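Side-chain contacts in VgrG protein (Vibrio cholerae, PDB 4DTH), which binds ATP and magnesium ions in an actin cross-linking domain and, as a toxin, probably uses them to cross-link G-actin: residues P21-G26 with T189-L194; T120-S125 with Q162-T167; N334-G339 with E345-F350. All coordinates share one frame; numbering follows the deposited sequence.

Contact 1: P21-G26 with T189-L194; sequences PKSSIG and TPELRL. With ATP (adenosine-5'-triphosphate), chain B.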
# COMPACT_ATOMS: atom_id res chain seq x y z
N PRO A 21 -16.92 -6.43 6.21
CA PRO A 21 -18.20 -6.78 5.57
C PRO A 21 -18.33 -6.26 4.14
O PRO A 21 -18.88 -6.95 3.27
CB PRO A 21 -19.25 -6.14 6.48
CG PRO A 21 -18.51 -5.08 7.23
CD PRO A 21 -17.13 -5.60 7.42
N LYS A 22 -17.79 -5.04 3.89
CA LYS A 22 -17.86 -4.38 2.59
C LYS A 22 -16.48 -3.78 2.28
O LYS A 22 -15.47 -4.32 2.72
CB LYS A 22 -18.96 -3.29 2.59
CG LYS A 22 -20.38 -3.81 2.82
CD LYS A 22 -21.34 -2.67 3.10
CE LYS A 22 -21.37 -2.26 4.56
NZ LYS A 22 -21.98 -0.92 4.74
N SER A 23 -16.46 -2.64 1.56
CA SER A 23 -15.21 -1.98 1.21
C SER A 23 -14.47 -1.45 2.43
O SER A 23 -15.10 -1.03 3.41
CB SER A 23 -15.42 -0.88 0.18
OG SER A 23 -16.29 0.12 0.67
N SER A 24 -13.13 -1.51 2.38
CA SER A 24 -12.27 -1.07 3.48
C SER A 24 -11.26 -0.02 3.04
O SER A 24 -10.96 0.10 1.85
CB SER A 24 -11.55 -2.27 4.08
OG SER A 24 -10.87 -2.96 3.05
N ILE A 25 -10.72 0.73 4.02
CA ILE A 25 -9.73 1.75 3.74
C ILE A 25 -8.65 1.79 4.80
O ILE A 25 -8.94 1.65 5.99
CB ILE A 25 -10.38 3.15 3.50
CG1 ILE A 25 -9.36 4.20 3.00
CG2 ILE A 25 -11.16 3.66 4.73
CD1 ILE A 25 -9.92 5.30 2.13
N GLY A 26 -7.42 1.97 4.34
CA GLY A 26 -6.24 2.15 5.17
C GLY A 26 -5.51 3.39 4.70
O GLY A 26 -5.68 3.81 3.55
N THR A 189 -20.75 0.72 -6.78
CA THR A 189 -20.60 1.63 -5.65
C THR A 189 -19.71 2.82 -6.03
O THR A 189 -18.94 2.70 -6.99
CB THR A 189 -19.98 0.87 -4.44
OG1 THR A 189 -18.63 0.53 -4.73
CG2 THR A 189 -20.79 -0.36 -4.00
N PRO A 190 -19.71 3.94 -5.26
CA PRO A 190 -18.80 5.05 -5.58
C PRO A 190 -17.31 4.67 -5.51
O PRO A 190 -16.53 5.18 -6.31
CB PRO A 190 -19.16 6.13 -4.55
CG PRO A 190 -20.55 5.78 -4.12
CD PRO A 190 -20.56 4.29 -4.10
N GLU A 191 -16.92 3.75 -4.58
CA GLU A 191 -15.52 3.29 -4.44
C GLU A 191 -15.13 2.53 -5.70
O GLU A 191 -14.02 2.71 -6.21
CB GLU A 191 -15.29 2.31 -3.26
CG GLU A 191 -16.00 2.61 -1.96
CD GLU A 191 -17.41 2.10 -1.92
OE1 GLU A 191 -17.63 0.92 -1.57
OE2 GLU A 191 -18.30 2.88 -2.30
N LEU A 192 -16.03 1.65 -6.18
CA LEU A 192 -15.78 0.84 -7.38
C LEU A 192 -15.61 1.72 -8.60
O LEU A 192 -14.68 1.49 -9.38
CB LEU A 192 -16.87 -0.21 -7.60
CG LEU A 192 -16.77 -1.46 -6.71
CD1 LEU A 192 -18.05 -2.28 -6.80
CD2 LEU A 192 -15.55 -2.32 -7.08
N ARG A 193 -16.45 2.76 -8.74
CA ARG A 193 -16.38 3.70 -9.86
C ARG A 193 -15.09 4.51 -9.82
O ARG A 193 -14.49 4.74 -10.87
CB ARG A 193 -17.62 4.60 -9.89
CG ARG A 193 -18.88 3.80 -10.18
CD ARG A 193 -20.07 4.66 -10.53
NE ARG A 193 -20.57 5.41 -9.37
CZ ARG A 193 -21.46 4.96 -8.49
NH1 ARG A 193 -21.96 3.74 -8.62
NH2 ARG A 193 -21.85 5.72 -7.48
N LEU A 194 -14.64 4.89 -8.60
CA LEU A 194 -13.38 5.61 -8.42
C LEU A 194 -12.21 4.71 -8.89
O LEU A 194 -11.33 5.17 -9.62
CB LEU A 194 -13.20 6.01 -6.93
CG LEU A 194 -11.92 6.76 -6.58
CD1 LEU A 194 -11.87 8.14 -7.26
CD2 LEU A 194 -11.78 6.92 -5.07
PG ATP B . 4.53 -1.58 -0.21
O1G ATP B . 3.74 -0.66 -1.09
O2G ATP B . 4.56 -2.97 -0.77
O3G ATP B . 5.95 -1.11 -0.03
PB ATP B . 3.97 -2.29 2.52
O1B ATP B . 4.30 -3.71 2.31
O2B ATP B . 5.10 -1.64 3.29
O3B ATP B . 3.80 -1.60 1.21
PA ATP B . 1.32 -2.90 3.29
O1A ATP B . 1.39 -3.92 2.23
O2A ATP B . 1.09 -3.63 4.62
O3A ATP B . 2.61 -2.16 3.35
O5' ATP B . 0.10 -1.90 2.96
C5' ATP B . -0.28 -1.01 4.02
C4' ATP B . -1.52 -0.21 3.68
O4' ATP B . -2.61 -1.11 3.32
C3' ATP B . -2.04 0.63 4.84
O3' ATP B . -2.62 1.86 4.41
C2' ATP B . -3.08 -0.30 5.45
O2' ATP B . -4.01 0.34 6.31
C1' ATP B . -3.71 -0.84 4.18
N9 ATP B . -4.53 -2.04 4.31
C8 ATP B . -4.15 -3.26 4.81
N7 ATP B . -5.10 -4.16 4.79
C5 ATP B . -6.19 -3.48 4.26
C6 ATP B . -7.52 -3.88 3.97
N6 ATP B . -8.00 -5.11 4.18
N1 ATP B . -8.34 -2.95 3.42
C2 ATP B . -7.87 -1.73 3.18
N3 ATP B . -6.65 -1.24 3.41
C4 ATP B . -5.85 -2.17 3.96

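Contact 2: T120-S125 with Q162-T167; sequences THIDQS and QGQTIT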
# COMPACT_ATOMS: atom_id res chain seq x y z
N THR A 120 6.24 17.65 21.63
CA THR A 120 6.72 17.80 23.01
C THR A 120 7.93 16.88 23.23
O THR A 120 8.90 17.32 23.84
CB THR A 120 5.57 17.51 24.00
OG1 THR A 120 4.54 18.47 23.76
CG2 THR A 120 6.00 17.59 25.46
N HIS A 121 7.87 15.64 22.70
CA HIS A 121 8.95 14.65 22.87
C HIS A 121 10.30 15.14 22.36
O HIS A 121 11.28 15.01 23.07
CB HIS A 121 8.58 13.31 22.21
CG HIS A 121 9.56 12.22 22.50
ND1 HIS A 121 9.47 11.46 23.66
CD2 HIS A 121 10.63 11.80 21.78
CE1 HIS A 121 10.47 10.59 23.59
NE2 HIS A 121 11.20 10.75 22.49
N ILE A 122 10.36 15.74 21.17
CA ILE A 122 11.64 16.25 20.64
C ILE A 122 12.12 17.52 21.36
O ILE A 122 13.29 17.91 21.26
CB ILE A 122 11.60 16.43 19.11
CG1 ILE A 122 10.52 17.46 18.69
CG2 ILE A 122 11.45 15.07 18.40
CD1 ILE A 122 10.67 18.07 17.24
N ASP A 123 11.21 18.18 22.10
CA ASP A 123 11.56 19.37 22.85
C ASP A 123 12.20 19.02 24.18
O ASP A 123 13.16 19.67 24.58
CB ASP A 123 10.33 20.27 23.06
CG ASP A 123 10.69 21.65 23.57
OD1 ASP A 123 11.50 22.34 22.90
OD2 ASP A 123 10.17 22.03 24.63
N GLN A 124 11.69 17.98 24.86
CA GLN A 124 12.22 17.66 26.18
C GLN A 124 12.88 16.30 26.35
O GLN A 124 13.50 16.05 27.39
CB GLN A 124 11.13 17.84 27.21
CG GLN A 124 9.97 16.90 27.04
CD GLN A 124 8.79 17.35 27.84
OE1 GLN A 124 8.48 18.55 27.91
NE2 GLN A 124 8.09 16.40 28.43
N SER A 125 12.71 15.43 25.36
CA SER A 125 13.27 14.09 25.40
C SER A 125 13.93 13.76 24.07
O SER A 125 13.83 12.64 23.60
CB SER A 125 12.18 13.08 25.75
OG SER A 125 11.70 13.33 27.06
N GLN A 162 15.12 22.41 16.33
CA GLN A 162 14.95 23.78 15.84
C GLN A 162 13.50 24.21 16.21
O GLN A 162 12.89 25.02 15.50
CB GLN A 162 15.20 23.85 14.33
CG GLN A 162 16.68 23.88 13.99
CD GLN A 162 16.87 23.88 12.50
OE1 GLN A 162 16.86 22.84 11.85
NE2 GLN A 162 17.03 25.06 11.92
N GLY A 163 12.97 23.63 17.29
CA GLY A 163 11.61 23.89 17.78
C GLY A 163 10.52 23.47 16.81
O GLY A 163 9.46 24.12 16.75
N GLN A 164 10.75 22.38 16.05
CA GLN A 164 9.80 21.90 15.04
C GLN A 164 8.47 21.47 15.60
O GLN A 164 8.40 20.85 16.67
CB GLN A 164 10.36 20.69 14.26
CG GLN A 164 11.47 21.02 13.29
CD GLN A 164 12.83 20.74 13.89
OE1 GLN A 164 13.08 20.96 15.08
NE2 GLN A 164 13.75 20.31 13.04
N THR A 165 7.41 21.74 14.83
CA THR A 165 6.09 21.19 15.06
C THR A 165 6.07 19.97 14.12
O THR A 165 6.47 20.09 12.95
CB THR A 165 4.98 22.20 14.74
OG1 THR A 165 5.11 23.29 15.65
CG2 THR A 165 3.58 21.60 14.85
N ILE A 166 5.66 18.81 14.64
CA ILE A 166 5.58 17.58 13.85
C ILE A 166 4.33 17.68 12.99
O ILE A 166 3.24 17.92 13.50
CB ILE A 166 5.66 16.31 14.73
CG1 ILE A 166 6.97 16.31 15.56
CG2 ILE A 166 5.51 15.03 13.89
CD1 ILE A 166 8.29 16.65 14.79
N THR A 167 4.52 17.57 11.67
CA THR A 167 3.48 17.80 10.69
C THR A 167 3.25 16.67 9.70
O THR A 167 4.03 15.73 9.60
CB THR A 167 3.77 19.13 9.93
OG1 THR A 167 5.03 19.01 9.27
CG2 THR A 167 3.75 20.38 10.87

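Contact 3: N334-G339 with E345-F350; sequences NNATVG and ELAILF. With ATP (adenosine-5'-triphosphate), chain B.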
# COMPACT_ATOMS: atom_id res chain seq x y z
N ASN A 334 -2.58 -10.19 0.10
CA ASN A 334 -3.23 -11.33 -0.55
C ASN A 334 -4.18 -12.16 0.28
O ASN A 334 -4.79 -13.09 -0.24
CB ASN A 334 -2.14 -12.23 -1.17
CG ASN A 334 -1.23 -11.48 -2.11
OD1 ASN A 334 -1.62 -10.48 -2.72
ND2 ASN A 334 0.02 -11.91 -2.22
N ASN A 335 -4.30 -11.82 1.57
CA ASN A 335 -5.14 -12.54 2.51
C ASN A 335 -6.36 -11.72 2.97
O ASN A 335 -7.00 -12.08 3.96
CB ASN A 335 -4.29 -12.98 3.72
CG ASN A 335 -3.62 -11.84 4.47
OD1 ASN A 335 -3.62 -10.68 4.04
ND2 ASN A 335 -3.02 -12.17 5.60
N ALA A 336 -6.67 -10.62 2.26
CA ALA A 336 -7.81 -9.76 2.62
C ALA A 336 -9.10 -10.35 2.06
O ALA A 336 -9.11 -10.87 0.93
CB ALA A 336 -7.60 -8.36 2.08
N THR A 337 -10.18 -10.31 2.84
CA THR A 337 -11.47 -10.86 2.43
C THR A 337 -12.63 -9.90 2.71
O THR A 337 -12.50 -8.99 3.54
CB THR A 337 -11.71 -12.25 3.05
OG1 THR A 337 -11.79 -12.11 4.47
CG2 THR A 337 -10.66 -13.29 2.67
N VAL A 338 -13.76 -10.12 2.03
CA VAL A 338 -14.97 -9.29 2.13
C VAL A 338 -16.23 -10.18 2.21
O VAL A 338 -16.16 -11.37 1.89
CB VAL A 338 -14.99 -8.26 0.96
CG1 VAL A 338 -16.40 -7.81 0.58
CG2 VAL A 338 -14.14 -7.06 1.28
N GLY A 339 -17.34 -9.59 2.66
CA GLY A 339 -18.64 -10.25 2.72
C GLY A 339 -18.93 -10.95 4.01
O GLY A 339 -18.67 -10.42 5.10
N GLU A 345 -15.13 -13.83 0.82
CA GLU A 345 -14.83 -13.66 -0.59
C GLU A 345 -13.58 -12.84 -0.76
O GLU A 345 -13.27 -12.01 0.10
CB GLU A 345 -16.00 -13.00 -1.31
CG GLU A 345 -17.20 -13.92 -1.38
CD GLU A 345 -18.44 -13.23 -1.89
OE1 GLU A 345 -19.05 -12.44 -1.12
OE2 GLU A 345 -18.78 -13.44 -3.07
N LEU A 346 -12.87 -13.06 -1.86
CA LEU A 346 -11.62 -12.35 -2.12
C LEU A 346 -11.80 -10.84 -2.20
O LEU A 346 -12.70 -10.35 -2.88
CB LEU A 346 -10.95 -12.88 -3.40
CG LEU A 346 -9.71 -12.13 -3.92
CD1 LEU A 346 -8.49 -12.37 -3.03
CD2 LEU A 346 -9.38 -12.54 -5.33
N ALA A 347 -10.93 -10.12 -1.49
CA ALA A 347 -10.85 -8.67 -1.56
C ALA A 347 -9.57 -8.36 -2.31
O ALA A 347 -8.55 -9.04 -2.14
CB ALA A 347 -10.80 -8.06 -0.16
N ILE A 348 -9.63 -7.34 -3.17
CA ILE A 348 -8.46 -6.86 -3.92
C ILE A 348 -8.23 -5.42 -3.53
O ILE A 348 -9.18 -4.65 -3.39
CB ILE A 348 -8.53 -7.12 -5.45
CG1 ILE A 348 -9.83 -6.54 -6.08
CG2 ILE A 348 -8.35 -8.63 -5.73
CD1 ILE A 348 -9.94 -6.67 -7.66
N LEU A 349 -6.96 -5.07 -3.30
CA LEU A 349 -6.58 -3.76 -2.77
C LEU A 349 -5.86 -2.86 -3.73
O LEU A 349 -5.14 -3.33 -4.60
CB LEU A 349 -5.75 -3.96 -1.50
CG LEU A 349 -6.57 -4.14 -0.21
CD1 LEU A 349 -7.29 -5.50 -0.17
CD2 LEU A 349 -5.71 -4.00 0.96
N PHE A 350 -6.04 -1.53 -3.55
CA PHE A 350 -5.44 -0.54 -4.45
C PHE A 350 -4.91 0.63 -3.69
O PHE A 350 -5.62 1.19 -2.85
CB PHE A 350 -6.47 -0.08 -5.49
CG PHE A 350 -7.04 -1.22 -6.30
CD1 PHE A 350 -6.40 -1.66 -7.45
CD2 PHE A 350 -8.18 -1.90 -5.87
CE1 PHE A 350 -6.89 -2.76 -8.16
CE2 PHE A 350 -8.67 -3.00 -6.58
CZ PHE A 350 -8.01 -3.43 -7.71
PG ATP B . 4.53 -1.58 -0.21
O1G ATP B . 3.74 -0.66 -1.09
O2G ATP B . 4.56 -2.97 -0.77
O3G ATP B . 5.95 -1.11 -0.03
PB ATP B . 3.97 -2.29 2.52
O1B ATP B . 4.30 -3.71 2.31
O2B ATP B . 5.10 -1.64 3.29
O3B ATP B . 3.80 -1.60 1.21
PA ATP B . 1.32 -2.90 3.29
O1A ATP B . 1.39 -3.92 2.23
O2A ATP B . 1.09 -3.63 4.62
O3A ATP B . 2.61 -2.16 3.35
O5' ATP B . 0.10 -1.90 2.96
C5' ATP B . -0.28 -1.01 4.02
C4' ATP B . -1.52 -0.21 3.68
O4' ATP B . -2.61 -1.11 3.32
C3' ATP B . -2.04 0.63 4.84
O3' ATP B . -2.62 1.86 4.41
C2' ATP B . -3.08 -0.30 5.45
O2' ATP B . -4.01 0.34 6.31
C1' ATP B . -3.71 -0.84 4.18
N9 ATP B . -4.53 -2.04 4.31
C8 ATP B . -4.15 -3.26 4.81
N7 ATP B . -5.10 -4.16 4.79
C5 ATP B . -6.19 -3.48 4.26
C6 ATP B . -7.52 -3.88 3.97
N6 ATP B . -8.00 -5.11 4.18
N1 ATP B . -8.34 -2.95 3.42
C2 ATP B . -7.87 -1.73 3.18
N3 ATP B . -6.65 -1.24 3.41
C4 ATP B . -5.85 -2.17 3.96
O HOH W 1 -6.28 -9.91 -0.61

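Contact 1: P21-G26 with T189-L194
Behind the adenine end of the ATP pocket, the hydroxyl of Ser-23, on the loop leading into strand 24-30, meets the carboxylate of Glu-191, in the first turn of helix 190-196. Ser-23 OG donates to Glu-191 OE1 at 2.7 Å, approaching from above the carboxylate plane, 38° out of it. Glu-191 presents this oxygen through a side chain that folds over at chi2 (84°) instead of running straight out from the helix. Ser-23 was modelled in two conformers and the bond belongs to one of them, so it may not be permanent. Met-98 packs against both residues. The helix opens with an N-cap: Thr-189 OG1 accepts from Leu-192 N at 3.2 Å, satisfying an amide of the first turn, which has no helical carbonyl before it to accept. Arg-193 lays one face of its guanidinium, toward its rim, against the backbone at Thr-189 C and Pro-190 N. The next residue, Ser-24, opens the strand and serves the nucleotide: its OG donates to ATP N1 at 2.6 Å, a short bond to an adenine ring nitrogen. Two residues further on, Gly-26 CA comes within 3.1 Å of ATP O2', so the strand backbone itself lies against the ribose.

Contact 2: T120-S125 with Q162-T167
The carboxamide of Gln-164, whose CB touches Ile-122 across the contact, is turned back on its own loop: Gln-162 N donates to Gln-164 OE1 at 2.8 Å, from above the carbonyl plane, 36° out of it. The bent chi2 of Gln-164 (97°) allows this return, and Gly-163, with positive phi, carries the backbone round between the two glutamines. A second flat group, the imidazole of His-121, has Ser-125 CB over one face, toward the rim and 3.7 Å above the plane; its NE2 is hydrogen-bonded to Gln-128 O.

Between the segments the meeting is apolar and rests on a single methyl. Ile-122 CD1 reaches Ile-166 CD1 tip to tip at 3.7 Å, and the same methyl lies 3.6 Å from Gln-164 O and 4.0 Å from Gln-164 CB. Ile-122 holds CG1 between its backbone N and carbonyl carbon (chi1 62°), a setting seldom taken in helices, and CD1 is carried outward to the loop. Ile-151 and Ala-153 of strand 150-153 also pack on Ile-122, while a hydrogen bond between Thr-119 OG1 and Ile-166 N ties the loop backbone to the same helix. This is apolar packing of a helix on a loop: the last turn of helix 101-124 rests through Ile-122 on part of the irregular connection between strands 150-153 and 173-180, away from the nucleotide.

Contact 3: N334-G339 with E345-F350
A beta hairpin of strands 337-338 and 343-352 floors part of the ATP pocket, and its two arms meet as an antiparallel ladder. Val-338 and Glu-345 form the hydrogen-bonded pair: Val-338 N donates to Glu-345 O at 2.7 Å, in the carbonyl plane, and Glu-345 N returns a bond to Val-338 O at 2.9 Å. Thr-337 and Leu-346 make the neighbouring non-hydrogen-bonded pair. Beyond it, where Ala-336 is no longer strand, Ala-347 N still bonds to Ala-336 O at 3.1 Å, but from 41° above the carbonyl plane. A water links the two backbones here, accepting from Ala-336 N and bonding to Ala-347 O.

Small apolar side chains pack together across the hairpin. Ala-347 CB lies against Ala-336 CB at 3.9 Å and against Val-338 CG2 at 3.8 Å, the methyl that a chi1 of 154° sets beside the valine's backbone N, facing the alanine. The polar ends turn to other partners, Thr-337 OG1 to His-19 and Glu-345 OE2 to Lys-182 in a salt bridge. Toward the nucleotide, the two methyls of Leu-349 divide the work: CD1 abuts Ala-336 CB at 3.7 Å, while Leu-349 CD2 lies over the adenine ring, 3.4 Å from ATP C5.

How the contacts relate
Contacts 1 and 3 lie side by side at the ATP pocket, whereas contact 2 belongs to a distant part of the same chain. The centres of contacts 1 and 3 are 11 Å apart and their segments touch: Pro-21 O and Gly-339 N, at 3.1 Å, probably form a hydrogen bond, and Lys-22 O packs on Val-338 CG2. Segment 21-26 and Leu-349 both reach the adenine. Their strands also run on toward the triphosphate, where Glu-28 of strand 24-30 and Glu-351 of strand 343-352 bind magnesium. Contact 2 lies with its centre 37 Å from that of contact 1 and 39 Å from that of contact 3, and falls between the two segments of contact 1 in sequence.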